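Local coordinates for protein putative agmatinase (PDB 3LHL) that probably hydrolyses agmatine to putrescine and urea at a cluster of two manganese ions, as a member of the arginase family, at residues A[118-123]-A[199-204]; A[96-101]-A[245-250]; A[210-215]-A[252-257]; A[204-209]-A[220-225]; A[122-127]-A[156-161]. One frame throughout, in Å; residues are numbered along the deposited sequence.

Contact 2 opens first, at 96-101 just after strand 90-95, and closes only at 245-250 at the end of strand 240-247; contacts 1, 4 and 5 all nest inside its loop. Contacts 1 and 5 open at the end of strand 115-120 and just after it, sharing Ala122 and His123. Contact 5 closes first, on strand 153-158, and contact 1 later, on strand 196-202. Contact 4 then ties the loop at 204-209 to the approach to helix 224-227. Contact 3 starts within that loop and closes at 252-257, before helix 258-278, so it crosses both contact 4 and contact 2. Contacts 1, 2 and 5, and contact 4 through Asp204, supply ligands of the manganese pair; contact 3 lies farther out.

Contact 1 of 5, residues A[118-123]-A[199-204]; sequences IHFDAH and LTIDLD. With MN (manganese (II) ion), chain C; MN (manganese (II) ion), chain B.
Asp121 and Asp202 bring their carboxylates together with planes 60° apart, and both bind the two manganese ions, each in its own way. Asp121 spreads its oxygens, OD1 to the chain C manganese at 2.3 Å and OD2 to the chain B manganese at 2.2 Å. Asp202, with CG anti to its backbone N (chi1 -180°), uses OD2 alone, a single oxygen shared by both ions. Asp204 adds OD2 at 2.0 Å from the chain C manganese, and His123 adds ND1 at 2.4 Å from the same ion. That Asp204 OD2 sits at the edge of the His123 ring, in its plane, while ring and carboxylate are turned 71° apart. Two N-H groups steady the shell: Ala122 N meets Asp204 OD1 end-on at 3.0 Å, and His123 N reaches Asp121 OD1 from above the carboxylate plane, closing an Asx turn.

Behind the metals, strands 118-120 and 199-202 run parallel, joined by backbone bonds through Thr200 N, Phe120 N and Asp202 N. On one face Leu199 CD1 presses to 3.5 Å from Ile118 CG2, a tight fit, and also meets the Phe120 ring at its edge. Ile201 lies beside Phe120, pointing the same way, and helices 229-235 and 258-278 pack over this side. On the other face Thr200 turns CG2 to the edge of the His119 ring. Carboxylates and histidine gathered where neighbouring parallel strands end are the hallmark of the binuclear manganese site of the arginase fold.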
# COMPACT_ATOMS: atom_id res chain seq x y z
N ILE A 118 -8.89 0.85 1.61
CA ILE A 118 -8.38 2.00 2.34
C ILE A 118 -7.14 2.43 1.56
O ILE A 118 -6.21 1.65 1.36
CB ILE A 118 -8.03 1.63 3.80
CG1 ILE A 118 -9.34 1.39 4.58
CG2 ILE A 118 -7.22 2.74 4.46
CD1 ILE A 118 -9.16 1.08 6.06
N HIS A 119 -7.16 3.68 1.11
CA HIS A 119 -6.10 4.24 0.27
C HIS A 119 -5.40 5.49 0.82
O HIS A 119 -6.02 6.53 1.02
CB HIS A 119 -6.74 4.54 -1.10
CG HIS A 119 -5.85 5.26 -2.06
ND1 HIS A 119 -4.61 4.78 -2.45
CD2 HIS A 119 -6.06 6.39 -2.78
CE1 HIS A 119 -4.10 5.58 -3.37
NE2 HIS A 119 -4.96 6.56 -3.59
N PHE A 120 -4.10 5.36 1.08
CA PHE A 120 -3.28 6.48 1.57
C PHE A 120 -2.40 6.91 0.41
O PHE A 120 -1.73 6.08 -0.21
CB PHE A 120 -2.43 6.04 2.77
CG PHE A 120 -3.20 5.95 4.06
CD1 PHE A 120 -3.42 7.09 4.83
CD2 PHE A 120 -3.73 4.74 4.49
CE1 PHE A 120 -4.17 7.03 6.01
CE2 PHE A 120 -4.48 4.67 5.67
CZ PHE A 120 -4.70 5.81 6.43
N ASP A 121 -2.39 8.20 0.13
CA ASP A 121 -1.64 8.69 -1.02
C ASP A 121 -1.60 10.21 -1.04
O ASP A 121 -2.43 10.88 -0.41
CB ASP A 121 -2.35 8.20 -2.29
CG ASP A 121 -1.40 7.96 -3.46
OD1 ASP A 121 -0.62 8.88 -3.82
OD2 ASP A 121 -1.45 6.85 -4.03
N ALA A 122 -0.64 10.76 -1.78
CA ALA A 122 -0.53 12.20 -1.93
C ALA A 122 -1.33 12.52 -3.19
O ALA A 122 -1.81 13.65 -3.37
CB ALA A 122 0.91 12.60 -2.12
N HIS A 123 -1.50 11.50 -4.04
CA HIS A 123 -2.22 11.63 -5.30
C HIS A 123 -3.52 10.83 -5.33
O HIS A 123 -3.63 9.77 -4.70
CB HIS A 123 -1.32 11.19 -6.46
CG HIS A 123 0.06 11.75 -6.38
ND1 HIS A 123 1.07 11.12 -5.68
CD2 HIS A 123 0.58 12.91 -6.83
CE1 HIS A 123 2.15 11.87 -5.70
NE2 HIS A 123 1.88 12.97 -6.39
N LEU A 199 -5.78 -2.86 2.25
CA LEU A 199 -5.07 -1.63 2.59
C LEU A 199 -3.91 -1.36 1.65
O LEU A 199 -2.95 -2.13 1.61
CB LEU A 199 -4.57 -1.71 4.02
CG LEU A 199 -3.65 -0.60 4.54
CD1 LEU A 199 -4.39 0.73 4.57
CD2 LEU A 199 -3.15 -0.98 5.93
N THR A 200 -4.00 -0.27 0.89
CA THR A 200 -2.93 0.10 -0.03
C THR A 200 -2.35 1.45 0.40
O THR A 200 -3.04 2.47 0.41
CB THR A 200 -3.43 0.19 -1.49
OG1 THR A 200 -2.35 0.62 -2.34
CG2 THR A 200 -4.60 1.17 -1.62
N ILE A 201 -1.08 1.43 0.76
CA ILE A 201 -0.40 2.63 1.21
C ILE A 201 0.69 3.12 0.26
O ILE A 201 1.74 2.49 0.13
CB ILE A 201 0.24 2.41 2.61
CG1 ILE A 201 -0.87 2.27 3.66
CG2 ILE A 201 1.19 3.56 2.95
CD1 ILE A 201 -0.35 2.01 5.06
N ASP A 202 0.43 4.24 -0.41
CA ASP A 202 1.43 4.85 -1.28
C ASP A 202 2.25 5.67 -0.29
O ASP A 202 1.73 6.61 0.32
CB ASP A 202 0.78 5.77 -2.30
CG ASP A 202 1.79 6.41 -3.22
OD1 ASP A 202 2.86 6.82 -2.73
OD2 ASP A 202 1.52 6.52 -4.43
N LEU A 203 3.52 5.32 -0.10
CA LEU A 203 4.36 6.02 0.86
C LEU A 203 4.52 7.52 0.63
O LEU A 203 4.91 8.24 1.55
CB LEU A 203 5.73 5.34 0.96
CG LEU A 203 5.68 3.89 1.47
CD1 LEU A 203 7.05 3.24 1.33
CD2 LEU A 203 5.22 3.87 2.92
N ASP A 204 4.23 8.02 -0.57
CA ASP A 204 4.37 9.46 -0.77
C ASP A 204 3.25 10.23 -0.08
O ASP A 204 3.12 11.43 -0.25
CB ASP A 204 4.43 9.84 -2.26
CG ASP A 204 3.14 9.57 -3.01
OD1 ASP A 204 2.05 9.57 -2.40
OD2 ASP A 204 3.23 9.36 -4.24
MN MN C . 1.39 8.83 -4.95
MN MN B . -0.26 6.17 -5.71

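Contact 2 of 5, residues A[96-101]-A[245-250]; sequences GEHLVT and DIVELS. With MN (manganese (II) ion), chain B.
Val247 lays its CG2 methyl over one face of the His98 ring, 3.7 Å from the ring centroid and 22° off the normal, a CH-pi contact displaced toward the rim. The ring's ND1 binds the chain B manganese at 2.2 Å, so the methyl backs a first-shell ligand. The chi1 of Val247 (-60°) turns CG2 to the ring and leaves CG1 for Val100, whose CG2 slides past it in the opposite direction at 4.0 Å.

Glu248 grips the same loop twice. Its backbone N donates to Gly96 O at 2.9 Å, and its side chain, bent at chi2, doubles back so that OE2 receives His98 N at 3.2 Å; this N-H comes from above the carboxylate plane, 77° out of it. Glu248 is also a ligand of a third manganese ion, one not bound to this chain in the model.

One shell farther out, Thr200 OG1 bonds to His98 NE2 and in turn to Asp245 OD1, so the ring is held from both nitrogens, by the metal and the hydroxyl. Asp245 is held too: Thr101 OG1 donates to its OD2 at 2.8 Å, again from above the plane, and the hydroxyl of Tyr198 is a second partner of that oxygen. A metal-binding histidine on the loop after strand 90-95, buttressed by the end of the adjacent parallel strand 240-247, belongs to the binuclear manganese site of the arginase family.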
# COMPACT_ATOMS: atom_id res chain seq x y z
N GLY A 96 7.02 -1.66 -6.07
CA GLY A 96 7.65 -0.52 -6.66
C GLY A 96 6.46 0.38 -6.91
O GLY A 96 5.79 0.78 -5.96
N GLU A 97 6.16 0.68 -8.17
CA GLU A 97 5.04 1.57 -8.47
C GLU A 97 3.69 1.07 -7.98
O GLU A 97 3.49 -0.13 -7.72
CB GLU A 97 4.98 1.87 -9.96
CG GLU A 97 4.68 0.69 -10.83
CD GLU A 97 4.53 1.10 -12.28
OE1 GLU A 97 5.53 1.58 -12.87
OE2 GLU A 97 3.42 0.94 -12.83
N HIS A 98 2.75 2.00 -7.87
CA HIS A 98 1.42 1.68 -7.37
C HIS A 98 0.58 0.75 -8.24
O HIS A 98 -0.39 0.17 -7.77
CB HIS A 98 0.66 2.99 -7.11
CG HIS A 98 -0.26 2.92 -5.93
ND1 HIS A 98 -0.79 4.04 -5.34
CD2 HIS A 98 -0.74 1.86 -5.24
CE1 HIS A 98 -1.56 3.68 -4.33
NE2 HIS A 98 -1.55 2.36 -4.25
N LEU A 99 0.96 0.57 -9.50
CA LEU A 99 0.18 -0.31 -10.36
C LEU A 99 0.15 -1.76 -9.87
O LEU A 99 -0.83 -2.46 -10.10
CB LEU A 99 0.70 -0.25 -11.80
CG LEU A 99 -0.12 -1.03 -12.85
CD1 LEU A 99 -1.58 -0.57 -12.85
CD2 LEU A 99 0.50 -0.82 -14.21
N VAL A 100 1.20 -2.20 -9.17
CA VAL A 100 1.25 -3.57 -8.67
C VAL A 100 0.05 -3.91 -7.79
O VAL A 100 -0.29 -5.08 -7.61
CB VAL A 100 2.55 -3.86 -7.84
CG1 VAL A 100 3.79 -3.55 -8.67
CG2 VAL A 100 2.54 -3.05 -6.56
N THR A 101 -0.58 -2.88 -7.25
CA THR A 101 -1.75 -3.05 -6.40
C THR A 101 -2.98 -3.58 -7.15
O THR A 101 -3.80 -4.29 -6.58
CB THR A 101 -2.12 -1.70 -5.73
OG1 THR A 101 -1.08 -1.33 -4.81
CG2 THR A 101 -3.44 -1.80 -4.99
N ASP A 245 -0.38 -3.64 1.17
CA ASP A 245 0.82 -3.29 0.43
C ASP A 245 1.27 -1.86 0.70
O ASP A 245 0.49 -1.01 1.12
CB ASP A 245 0.60 -3.49 -1.09
CG ASP A 245 -0.35 -2.46 -1.70
OD1 ASP A 245 -0.17 -1.24 -1.46
OD2 ASP A 245 -1.27 -2.87 -2.45
N ILE A 246 2.57 -1.62 0.51
CA ILE A 246 3.14 -0.29 0.66
C ILE A 246 3.89 -0.11 -0.66
O ILE A 246 4.53 -1.05 -1.14
CB ILE A 246 4.13 -0.18 1.85
CG1 ILE A 246 5.27 -1.19 1.70
CG2 ILE A 246 3.38 -0.40 3.16
CD1 ILE A 246 6.31 -1.13 2.82
N VAL A 247 3.80 1.07 -1.26
CA VAL A 247 4.44 1.26 -2.55
C VAL A 247 5.05 2.63 -2.76
O VAL A 247 4.89 3.53 -1.94
CB VAL A 247 3.40 1.03 -3.69
CG1 VAL A 247 2.85 -0.40 -3.63
CG2 VAL A 247 2.26 2.03 -3.56
N GLU A 248 5.76 2.76 -3.88
CA GLU A 248 6.39 4.00 -4.31
C GLU A 248 7.67 4.45 -3.60
O GLU A 248 8.10 5.59 -3.76
CB GLU A 248 5.35 5.13 -4.33
CG GLU A 248 4.23 4.92 -5.36
CD GLU A 248 4.75 4.81 -6.81
OE1 GLU A 248 5.97 4.59 -7.00
OE2 GLU A 248 3.94 4.92 -7.76
N LEU A 249 8.26 3.56 -2.81
CA LEU A 249 9.53 3.90 -2.18
C LEU A 249 10.55 3.80 -3.31
O LEU A 249 10.68 2.75 -3.94
CB LEU A 249 9.93 2.89 -1.10
CG LEU A 249 11.44 2.95 -0.77
CD1 LEU A 249 11.75 4.22 0.04
CD2 LEU A 249 11.86 1.72 0.01
N SER A 250 11.22 4.91 -3.59
CA SER A 250 12.23 4.95 -4.64
C SER A 250 13.48 5.48 -3.93
O SER A 250 13.72 6.68 -3.89
CB SER A 250 11.80 5.90 -5.76
OG SER A 250 12.59 5.70 -6.91
MN MN B . -0.26 6.17 -5.71

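Contact 3 of 5, residues A[210-215]-A[252-257]; sequences VFPGTG and DYDTTG
Gly213 and Asp254 form the tight part, their CA atoms 4.2 Å apart. Lacking a side chain, Gly213 lets Asp254 CB come within 3.6 Å of its N. The glycine is the centre of an inverse gamma turn, which bends the chain where the aspartate abuts. A chi1 of -177° swings the Asp254 carboxylate across the Pro212 ring, and Asp254 OD2 lies 3.5 Å from Pro212 CG.

Toward solvent the fit slackens. Tyr253, partly exposed, touches Pro212 O through CB at 3.8 Å, and its ring passes Thr214 O obliquely, CD2 being 3.9 Å from that oxygen; the ring also makes a cation-pi contact with Arg24. Thr214 turns away and bonds through OG1 to Glu248 O.

No direct hydrogen bond joins 210-215 to 252-257, although Gly213 bonds to Ser250 just before. A water donates to Val210 O at 3.0 Å and to Asp254 OD2 at 2.7 Å, while Ser259 OG bonds to Asp254 OD2 and Gly213 N. Asp254 OD1 serves its own loop, taking Thr256 N, in an Asx turn, and Thr256 OG1 from the same face. The chemistry implies a buried carboxylate with both oxygens satisfied, linking the two segments through a hydroxyl and a water.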
# COMPACT_ATOMS: atom_id res chain seq x y z
N VAL A 210 9.94 14.77 4.24
CA VAL A 210 10.09 13.69 5.20
C VAL A 210 10.45 12.40 4.45
O VAL A 210 11.34 11.66 4.87
CB VAL A 210 8.78 13.45 5.98
CG1 VAL A 210 8.88 12.18 6.82
CG2 VAL A 210 8.48 14.67 6.86
N PHE A 211 9.76 12.16 3.34
CA PHE A 211 9.98 10.96 2.53
C PHE A 211 10.24 11.37 1.08
O PHE A 211 9.39 11.22 0.22
CB PHE A 211 8.73 10.07 2.59
CG PHE A 211 8.92 8.68 2.02
CD1 PHE A 211 9.41 7.65 2.82
CD2 PHE A 211 8.60 8.40 0.70
CE1 PHE A 211 9.58 6.35 2.31
CE2 PHE A 211 8.76 7.11 0.18
CZ PHE A 211 9.25 6.09 0.99
N PRO A 212 11.44 11.91 0.81
CA PRO A 212 11.78 12.34 -0.55
C PRO A 212 12.16 11.19 -1.49
O PRO A 212 12.20 11.37 -2.71
CB PRO A 212 12.92 13.32 -0.31
CG PRO A 212 13.63 12.71 0.85
CD PRO A 212 12.50 12.29 1.76
N GLY A 213 12.42 10.02 -0.92
CA GLY A 213 12.80 8.87 -1.73
C GLY A 213 11.58 8.26 -2.39
O GLY A 213 11.23 7.11 -2.12
N THR A 214 10.94 9.04 -3.25
CA THR A 214 9.74 8.60 -3.95
C THR A 214 9.68 9.27 -5.32
O THR A 214 10.34 10.29 -5.55
CB THR A 214 8.47 8.93 -3.13
OG1 THR A 214 7.36 8.20 -3.67
CG2 THR A 214 8.17 10.42 -3.18
N GLY A 215 8.88 8.71 -6.22
CA GLY A 215 8.79 9.23 -7.57
C GLY A 215 8.23 10.63 -7.78
O GLY A 215 8.78 11.40 -8.56
N ASP A 252 17.08 5.61 -4.20
CA ASP A 252 18.09 6.53 -4.69
C ASP A 252 17.74 8.01 -4.66
O ASP A 252 18.64 8.85 -4.60
CB ASP A 252 18.51 6.13 -6.10
CG ASP A 252 18.97 4.68 -6.18
OD1 ASP A 252 19.63 4.22 -5.22
OD2 ASP A 252 18.68 4.01 -7.20
N TYR A 253 16.46 8.36 -4.69
CA TYR A 253 16.10 9.77 -4.68
C TYR A 253 16.30 10.43 -3.32
O TYR A 253 16.26 11.65 -3.20
CB TYR A 253 14.67 9.97 -5.18
CG TYR A 253 14.52 9.62 -6.65
CD1 TYR A 253 15.40 10.15 -7.60
CD2 TYR A 253 13.52 8.75 -7.08
CE1 TYR A 253 15.29 9.82 -8.96
CE2 TYR A 253 13.40 8.41 -8.43
CZ TYR A 253 14.28 8.94 -9.36
OH TYR A 253 14.17 8.59 -10.69
N ASP A 254 16.50 9.61 -2.28
CA ASP A 254 16.75 10.14 -0.94
C ASP A 254 18.17 9.73 -0.60
O ASP A 254 18.41 8.64 -0.07
CB ASP A 254 15.80 9.54 0.10
CG ASP A 254 16.00 10.14 1.48
OD1 ASP A 254 17.02 10.84 1.68
OD2 ASP A 254 15.15 9.92 2.37
N THR A 255 19.11 10.61 -0.91
CA THR A 255 20.52 10.36 -0.65
C THR A 255 20.86 10.13 0.82
O THR A 255 21.90 9.54 1.12
CB THR A 255 21.39 11.51 -1.20
OG1 THR A 255 20.82 12.77 -0.83
CG2 THR A 255 21.48 11.43 -2.72
N THR A 256 20.00 10.58 1.73
CA THR A 256 20.27 10.38 3.15
C THR A 256 19.95 8.94 3.54
O THR A 256 20.44 8.44 4.55
CB THR A 256 19.42 11.29 4.07
OG1 THR A 256 18.09 10.77 4.14
CG2 THR A 256 19.39 12.71 3.54
N GLY A 257 19.11 8.29 2.74
CA GLY A 257 18.73 6.92 3.02
C GLY A 257 17.59 6.79 4.02
O GLY A 257 17.08 5.69 4.23
O HOH W 1 14.28 11.43 4.38

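Contact 4 of 5, residues A[204-209]-A[220-225]; sequences DVLDAS and GGVNYR. With MN (manganese (II) ion), chain C.
Asp207, Leu206 and Val222 give up the most surface here, and Asp207 does the polar work. Asp207 N donates to Val222 O at 2.9 Å. A chi1 of -179° carries the carboxylate away from the backbone N, and Asp207 OD1 takes Gly221 N at 3.1 Å on its anti side, 15° out of the plane; Gly220 N adds a weak, bent bond to the same oxygen. OD2 serves its own segment, accepting Ser209 N from above the plane in an Asx turn. One carboxylate thus ties together the two ends of one long loop. Gly221, without a side chain, comes in close, its CA 3.6 Å from Asp207 CA.

Leu206 faces Val222 more loosely. Leu206 CD2 lies 3.7 Å from Val222 O and only grazes the valine side chain, CD2 to CG2 being 4.5 Å. Beside this, the backbones part enough to admit a water, which donates to Val205 O at 2.7 Å and accepts from Val222 N at 3.1 Å.

Beyond Val222, Asn223 caps helix 224-227 through OD1 on Glu226 N. Leu206 packs against Phe227 of that helix and Ile262, where the loop after strand 196-202 returns to helix 224-227 and packs against helix 258-278.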
# COMPACT_ATOMS: atom_id res chain seq x y z
N ASP A 204 4.23 8.02 -0.57
CA ASP A 204 4.37 9.46 -0.77
C ASP A 204 3.25 10.23 -0.08
O ASP A 204 3.12 11.43 -0.25
CB ASP A 204 4.43 9.84 -2.26
CG ASP A 204 3.14 9.57 -3.01
OD1 ASP A 204 2.05 9.57 -2.40
OD2 ASP A 204 3.23 9.36 -4.24
N VAL A 205 2.43 9.53 0.71
CA VAL A 205 1.38 10.20 1.45
C VAL A 205 2.11 11.05 2.48
O VAL A 205 1.61 12.08 2.94
CB VAL A 205 0.43 9.20 2.17
CG1 VAL A 205 1.17 8.46 3.28
CG2 VAL A 205 -0.77 9.95 2.72
N LEU A 206 3.32 10.61 2.84
CA LEU A 206 4.14 11.33 3.80
C LEU A 206 4.66 12.58 3.10
O LEU A 206 4.81 12.59 1.88
CB LEU A 206 5.32 10.46 4.25
CG LEU A 206 4.96 9.24 5.10
CD1 LEU A 206 6.11 8.24 5.10
CD2 LEU A 206 4.63 9.69 6.51
N ASP A 207 4.90 13.64 3.87
CA ASP A 207 5.40 14.88 3.29
C ASP A 207 6.66 14.64 2.47
O ASP A 207 7.48 13.78 2.80
CB ASP A 207 5.70 15.91 4.37
CG ASP A 207 6.20 17.22 3.79
OD1 ASP A 207 5.42 17.85 3.04
OD2 ASP A 207 7.36 17.61 4.07
N ALA A 208 6.81 15.40 1.39
CA ALA A 208 7.97 15.28 0.51
C ALA A 208 9.31 15.46 1.21
O ALA A 208 10.27 14.76 0.89
CB ALA A 208 7.84 16.27 -0.64
N SER A 209 9.39 16.38 2.17
CA SER A 209 10.66 16.63 2.87
C SER A 209 10.96 15.55 3.90
O SER A 209 12.09 15.43 4.38
CB SER A 209 10.63 18.00 3.56
OG SER A 209 10.50 19.04 2.61
N GLY A 220 3.44 19.38 1.73
CA GLY A 220 2.19 19.47 2.46
C GLY A 220 1.61 18.17 3.02
O GLY A 220 0.43 18.12 3.34
N GLY A 221 2.43 17.13 3.15
CA GLY A 221 1.93 15.88 3.69
C GLY A 221 2.16 15.78 5.19
O GLY A 221 2.65 16.72 5.82
N VAL A 222 1.79 14.64 5.78
CA VAL A 222 1.98 14.43 7.21
C VAL A 222 3.38 13.91 7.51
O VAL A 222 4.03 13.32 6.64
CB VAL A 222 0.97 13.41 7.77
CG1 VAL A 222 -0.42 14.03 7.87
CG2 VAL A 222 0.93 12.17 6.88
N ASN A 223 3.86 14.15 8.73
CA ASN A 223 5.17 13.66 9.12
C ASN A 223 4.97 12.24 9.64
O ASN A 223 3.86 11.74 9.64
CB ASN A 223 5.80 14.54 10.21
CG ASN A 223 4.90 14.73 11.41
OD1 ASN A 223 4.23 13.80 11.86
ND2 ASN A 223 4.90 15.93 11.96
N TYR A 224 6.04 11.60 10.11
CA TYR A 224 5.92 10.24 10.59
C TYR A 224 5.16 10.09 11.91
O TYR A 224 4.42 9.12 12.09
CB TYR A 224 7.30 9.58 10.76
CG TYR A 224 7.17 8.11 11.07
CD1 TYR A 224 6.99 7.18 10.05
CD2 TYR A 224 7.12 7.66 12.39
CE1 TYR A 224 6.74 5.84 10.33
CE2 TYR A 224 6.87 6.32 12.68
CZ TYR A 224 6.69 5.42 11.64
OH TYR A 224 6.42 4.10 11.91
N ARG A 225 5.34 11.03 12.82
CA ARG A 225 4.67 10.96 14.11
C ARG A 225 3.16 10.98 13.94
O ARG A 225 2.43 10.26 14.63
CB ARG A 225 5.11 12.12 15.01
CG ARG A 225 5.28 11.71 16.47
CD ARG A 225 5.36 12.92 17.38
NE ARG A 225 6.27 13.93 16.85
CZ ARG A 225 6.46 15.13 17.38
NH1 ARG A 225 5.79 15.48 18.47
NH2 ARG A 225 7.30 15.98 16.82
MN MN C . 1.39 8.83 -4.95
O HOH W 2 -0.52 13.13 4.29

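Contact 5 of 5, residues A[122-127]-A[156-161]; sequences AHTDLR and FGIRSG. With MN (manganese (II) ion), chain C; MN (manganese (II) ion), chain B.
Ala122 sets its CB against one face of the Arg159 guanidinium, 3.5 Å above the plane and toward the rim, while Gly157 O lies at the edge, in plane, taking a weak bond from NH1. Residues 122-127 continue the Asp-Ala-His-Thr-Asp metal-binding sequence of the arginase fold, begun at Asp121: Asp121 bridges both ions, His123 binds the chain C manganese and Asp125 OD2 the chain B ion. The same Ala122 methyl lies over one face of the neighbouring His123 ring. Ser160 OG approaches that ring obliquely, 3.6 Å from His123 CD2. At the third flat group, the Arg127 guanidinium, Gly161 CA stands off the edge, 4.4 Å from Arg127 NH2, which makes a salt bridge to Glu165.

Residues 156-161, at the end of the next strand, pack alongside. Arg159 N donates to Ala122 O at 2.9 Å from above the carbonyl plane, and the Arg159 side chain runs extended from CG to NE, reaching on to Val205 O and Glu218 O. It thereby joins the end of strand 153-158 to the loop after strand 196-202. Thr124 N makes a weak bond to Ser160 O at 3.5 Å.

Thr124 places OG1 between its backbone N and carbonyl carbon (chi1 72°), where it accepts Leu126 N at 3.2 Å in an ST turn. Its methyl is left to meet Ile158 at about a right angle, and CG2 of Thr124 lies just 3.3 Å from CG2 of Ile158.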
# COMPACT_ATOMS: atom_id res chain seq x y z
N ALA A 122 -0.64 10.76 -1.78
CA ALA A 122 -0.53 12.20 -1.93
C ALA A 122 -1.33 12.52 -3.19
O ALA A 122 -1.81 13.65 -3.37
CB ALA A 122 0.91 12.60 -2.12
N HIS A 123 -1.50 11.50 -4.04
CA HIS A 123 -2.22 11.63 -5.30
C HIS A 123 -3.52 10.83 -5.33
O HIS A 123 -3.63 9.77 -4.70
CB HIS A 123 -1.32 11.19 -6.46
CG HIS A 123 0.06 11.75 -6.38
ND1 HIS A 123 1.07 11.12 -5.68
CD2 HIS A 123 0.58 12.91 -6.83
CE1 HIS A 123 2.15 11.87 -5.70
NE2 HIS A 123 1.88 12.97 -6.39
N THR A 124 -4.50 11.34 -6.08
CA THR A 124 -5.80 10.69 -6.21
C THR A 124 -5.71 9.37 -6.97
O THR A 124 -6.35 8.38 -6.60
CB THR A 124 -6.82 11.60 -6.96
OG1 THR A 124 -6.46 11.66 -8.35
CG2 THR A 124 -6.83 13.01 -6.38
N ASP A 125 -4.89 9.34 -8.02
CA ASP A 125 -4.75 8.15 -8.85
C ASP A 125 -6.08 7.79 -9.51
O ASP A 125 -6.33 6.64 -9.85
CB ASP A 125 -4.26 6.96 -8.00
CG ASP A 125 -2.79 7.06 -7.67
OD1 ASP A 125 -2.11 7.94 -8.23
OD2 ASP A 125 -2.31 6.24 -6.85
N LEU A 126 -6.93 8.80 -9.69
CA LEU A 126 -8.24 8.57 -10.29
C LEU A 126 -8.33 8.84 -11.79
O LEU A 126 -9.35 8.54 -12.41
CB LEU A 126 -9.29 9.40 -9.55
CG LEU A 126 -9.71 8.87 -8.17
CD1 LEU A 126 -10.74 9.80 -7.55
CD2 LEU A 126 -10.30 7.47 -8.32
N ARG A 127 -7.29 9.40 -12.40
CA ARG A 127 -7.39 9.67 -13.83
C ARG A 127 -7.53 8.37 -14.63
O ARG A 127 -7.00 7.33 -14.24
CB ARG A 127 -6.20 10.49 -14.32
CG ARG A 127 -4.86 9.79 -14.34
CD ARG A 127 -3.78 10.83 -14.61
NE ARG A 127 -3.73 11.80 -13.52
CZ ARG A 127 -3.15 12.99 -13.59
NH1 ARG A 127 -2.55 13.38 -14.71
NH2 ARG A 127 -3.15 13.79 -12.53
N PHE A 156 -7.17 8.85 1.80
CA PHE A 156 -6.69 9.75 2.84
C PHE A 156 -5.37 10.42 2.51
O PHE A 156 -4.48 9.81 1.94
CB PHE A 156 -6.52 8.97 4.14
CG PHE A 156 -7.78 8.36 4.64
CD1 PHE A 156 -8.58 9.04 5.55
CD2 PHE A 156 -8.18 7.10 4.20
CE1 PHE A 156 -9.77 8.48 6.02
CE2 PHE A 156 -9.36 6.53 4.66
CZ PHE A 156 -10.16 7.22 5.57
N GLY A 157 -5.25 11.69 2.90
CA GLY A 157 -4.02 12.44 2.68
C GLY A 157 -3.83 13.03 1.30
O GLY A 157 -2.80 13.64 1.02
N ILE A 158 -4.83 12.87 0.44
CA ILE A 158 -4.76 13.36 -0.94
C ILE A 158 -4.53 14.87 -1.01
O ILE A 158 -5.20 15.65 -0.33
CB ILE A 158 -6.06 13.04 -1.71
CG1 ILE A 158 -6.57 11.63 -1.34
CG2 ILE A 158 -5.81 13.15 -3.21
CD1 ILE A 158 -5.61 10.49 -1.68
N ARG A 159 -3.57 15.29 -1.83
CA ARG A 159 -3.28 16.71 -1.96
C ARG A 159 -2.80 17.13 -3.35
O ARG A 159 -2.34 18.26 -3.53
CB ARG A 159 -2.24 17.12 -0.91
CG ARG A 159 -0.99 16.25 -0.85
CD ARG A 159 -0.07 16.75 0.26
NE ARG A 159 1.22 16.05 0.32
CZ ARG A 159 1.38 14.80 0.74
NH1 ARG A 159 0.34 14.09 1.16
NH2 ARG A 159 2.60 14.27 0.77
N SER A 160 -2.92 16.24 -4.33
CA SER A 160 -2.47 16.55 -5.69
C SER A 160 -3.30 15.81 -6.74
O SER A 160 -3.60 14.64 -6.58
CB SER A 160 -0.99 16.19 -5.85
OG SER A 160 -0.56 16.27 -7.19
N GLY A 161 -3.67 16.52 -7.81
CA GLY A 161 -4.45 15.91 -8.87
C GLY A 161 -5.18 16.93 -9.73
O GLY A 161 -5.22 18.11 -9.41
MN MN C . 1.39 8.83 -4.95
MN MN B . -0.26 6.17 -5.71